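Local coordinates for probable fimbrial chaperone YadV (Escherichia coli K-12, PDB 5GHU), which probably acts as a periplasmic chaperone that folds and delivers pilin subunits for assembly of the Yad fimbriae, which could contribute to adhesion to surfaces, at residues A[33-39]-A[88-94]. Sequence-based numbering, arbitrary orientation.
Sequences VQSWLDT and FWFNVLE
Trp36 and Asn91 meet at the middle of an antiparallel strand pair in the immunoglobulin-like, PapD-type N-terminal domain of this pilus chaperone. The segments 33-38 and 88-94, parts of strands 31-38 and 86-95, run antiparallel at 166°, their axes 4.6 Å apart at the closest. The hydrogen-bonded pairs Gln34-Leu93, Trp36-Asn91 and Asp38-Trp89 each carry two backbone bonds, the shortest from Asn91 N to Trp36 O at 2.7 Å; between them lie the non-hydrogen-bonded pairs Val33-Glu94, Ser35-Val92 and Leu37-Phe90.

The two faces of the sheet differ in character. On the buried one, the branch CG1 of Val33 meets CG1 of Val92 at 3.6 Å, the CB of Ser35 approaches the far end of the Phe90 ring, and CD2 of Leu37 reaches the edge of that ring. Strand 19-25 packs against this side, with Leu23 touching Val33, Ser35 and Val92, as expected inside a beta sandwich.

On the other face, partly exposed, the indole of Trp36 lies over the Asn91 side chain. With chi1 at 75°, CG sits in the cleft between N and C of its own backbone, which swings the indole across onto strand 86-95. The amide of Asn91 is stacked on the indole, the planes 1° apart, and Asn91 CB makes a CH-pi contact 3.4 Å from the centroid of the six-membered ring. Leu93 CB touches the ring edge at CZ3. Arg115 NH2, from strand 114-123, hydrogen-bonds to Asn91 OD1, while Asn91 ND2 makes a weak hydrogen bond to Asp38 OD1 (3.3 Å). The other carboxylate oxygen helps to hold the indole: Trp36 NE1 donates in its ring plane to Asp38 OD2 at 2.9 Å, meeting that oxygen from above the carboxylate plane.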
# COMPACT_ATOMS: atom_id res chain seq x y z
N VAL A 33 20.24 -9.87 5.62
CA VAL A 33 18.97 -9.33 5.20
C VAL A 33 18.53 -9.84 3.83
O VAL A 33 19.26 -9.73 2.85
CB VAL A 33 19.05 -7.79 5.16
CG1 VAL A 33 17.68 -7.17 4.77
CG2 VAL A 33 19.56 -7.30 6.51
N GLN A 34 17.32 -10.37 3.75
CA GLN A 34 16.78 -10.86 2.49
C GLN A 34 15.73 -9.89 1.99
O GLN A 34 14.92 -9.41 2.78
CB GLN A 34 16.12 -12.23 2.65
CG GLN A 34 17.07 -13.32 2.95
CD GLN A 34 16.38 -14.65 2.87
OE1 GLN A 34 16.09 -15.28 3.88
NE2 GLN A 34 16.15 -15.10 1.65
N SER A 35 15.74 -9.64 0.68
CA SER A 35 14.83 -8.71 0.03
C SER A 35 14.16 -9.46 -1.11
O SER A 35 14.85 -10.12 -1.89
CB SER A 35 15.57 -7.48 -0.53
OG SER A 35 16.31 -6.83 0.49
N TRP A 36 12.85 -9.34 -1.24
CA TRP A 36 12.19 -9.91 -2.40
C TRP A 36 10.84 -9.29 -2.64
O TRP A 36 10.27 -8.61 -1.76
CB TRP A 36 12.05 -11.44 -2.23
CG TRP A 36 10.95 -11.89 -1.25
CD1 TRP A 36 9.64 -12.18 -1.56
CD2 TRP A 36 11.07 -12.09 0.17
NE1 TRP A 36 8.94 -12.54 -0.42
CE2 TRP A 36 9.80 -12.52 0.65
CE3 TRP A 36 12.13 -11.97 1.08
CZ2 TRP A 36 9.56 -12.77 1.99
CZ3 TRP A 36 11.89 -12.27 2.41
CH2 TRP A 36 10.61 -12.68 2.85
N LEU A 37 10.30 -9.54 -3.84
CA LEU A 37 8.95 -9.13 -4.20
C LEU A 37 8.03 -10.34 -4.32
O LEU A 37 8.39 -11.38 -4.90
CB LEU A 37 8.96 -8.37 -5.53
CG LEU A 37 9.53 -6.95 -5.41
CD1 LEU A 37 10.14 -6.48 -6.71
CD2 LEU A 37 8.45 -6.02 -5.01
N ASP A 38 6.83 -10.21 -3.77
CA ASP A 38 5.79 -11.21 -4.04
C ASP A 38 4.38 -10.59 -4.11
O ASP A 38 4.25 -9.37 -4.20
CB ASP A 38 5.87 -12.36 -3.01
CG ASP A 38 5.59 -11.93 -1.58
OD1 ASP A 38 4.90 -10.92 -1.35
OD2 ASP A 38 6.05 -12.64 -0.66
N THR A 39 3.33 -11.42 -4.09
CA THR A 39 2.00 -10.87 -4.32
C THR A 39 1.21 -10.62 -3.04
O THR A 39 0.09 -10.11 -3.08
CB THR A 39 1.18 -11.77 -5.22
OG1 THR A 39 1.15 -13.07 -4.64
CG2 THR A 39 1.82 -11.87 -6.60
N PHE A 88 2.20 -5.07 -5.71
CA PHE A 88 3.06 -6.14 -5.18
C PHE A 88 3.55 -5.76 -3.82
O PHE A 88 3.36 -4.62 -3.36
CB PHE A 88 4.24 -6.43 -6.15
CG PHE A 88 3.78 -6.79 -7.50
CD1 PHE A 88 3.48 -5.81 -8.45
CD2 PHE A 88 3.59 -8.11 -7.84
CE1 PHE A 88 3.00 -6.18 -9.68
CE2 PHE A 88 3.09 -8.46 -9.10
CZ PHE A 88 2.81 -7.45 -10.01
N TRP A 89 4.14 -6.75 -3.15
CA TRP A 89 4.76 -6.51 -1.86
C TRP A 89 6.27 -6.66 -1.88
O TRP A 89 6.79 -7.67 -2.29
CB TRP A 89 4.15 -7.46 -0.83
CG TRP A 89 2.75 -7.00 -0.59
CD1 TRP A 89 1.64 -7.29 -1.34
CD2 TRP A 89 2.33 -6.08 0.41
NE1 TRP A 89 0.55 -6.63 -0.84
CE2 TRP A 89 0.95 -5.89 0.25
CE3 TRP A 89 2.98 -5.41 1.44
CZ2 TRP A 89 0.21 -5.08 1.09
CZ3 TRP A 89 2.26 -4.61 2.27
CH2 TRP A 89 0.89 -4.45 2.10
N PHE A 90 6.93 -5.60 -1.44
CA PHE A 90 8.38 -5.64 -1.24
C PHE A 90 8.67 -6.07 0.20
O PHE A 90 8.27 -5.39 1.14
CB PHE A 90 9.00 -4.25 -1.52
CG PHE A 90 10.49 -4.21 -1.28
CD1 PHE A 90 11.33 -5.03 -2.00
CD2 PHE A 90 11.03 -3.46 -0.24
CE1 PHE A 90 12.70 -5.07 -1.77
CE2 PHE A 90 12.39 -3.49 -0.01
CZ PHE A 90 13.23 -4.32 -0.77
N ASN A 91 9.36 -7.21 0.34
CA ASN A 91 9.65 -7.80 1.64
C ASN A 91 11.08 -7.69 2.03
O ASN A 91 11.96 -7.92 1.19
CB ASN A 91 9.33 -9.31 1.62
CG ASN A 91 7.86 -9.61 1.37
OD1 ASN A 91 7.15 -9.93 2.29
ND2 ASN A 91 7.43 -9.50 0.13
N VAL A 92 11.30 -7.44 3.32
CA VAL A 92 12.60 -7.44 3.95
C VAL A 92 12.57 -8.32 5.18
O VAL A 92 11.73 -8.14 6.05
CB VAL A 92 12.97 -6.00 4.31
CG1 VAL A 92 14.25 -5.97 5.10
CG2 VAL A 92 13.06 -5.22 3.00
N LEU A 93 13.49 -9.28 5.24
CA LEU A 93 13.53 -10.23 6.36
C LEU A 93 14.92 -10.16 6.98
O LEU A 93 15.89 -10.36 6.28
CB LEU A 93 13.19 -11.66 5.84
CG LEU A 93 13.19 -12.89 6.77
CD1 LEU A 93 14.59 -13.44 7.04
CD2 LEU A 93 12.53 -12.52 8.05
N GLU A 94 15.04 -9.87 8.27
CA GLU A 94 16.38 -9.76 8.88
C GLU A 94 16.62 -10.95 9.79
O GLU A 94 15.70 -11.52 10.33
CB GLU A 94 16.56 -8.43 9.64
CG GLU A 94 15.74 -8.27 10.93
CD GLU A 94 15.63 -6.82 11.41
OE1 GLU A 94 15.47 -5.92 10.56
OE2 GLU A 94 15.67 -6.57 12.62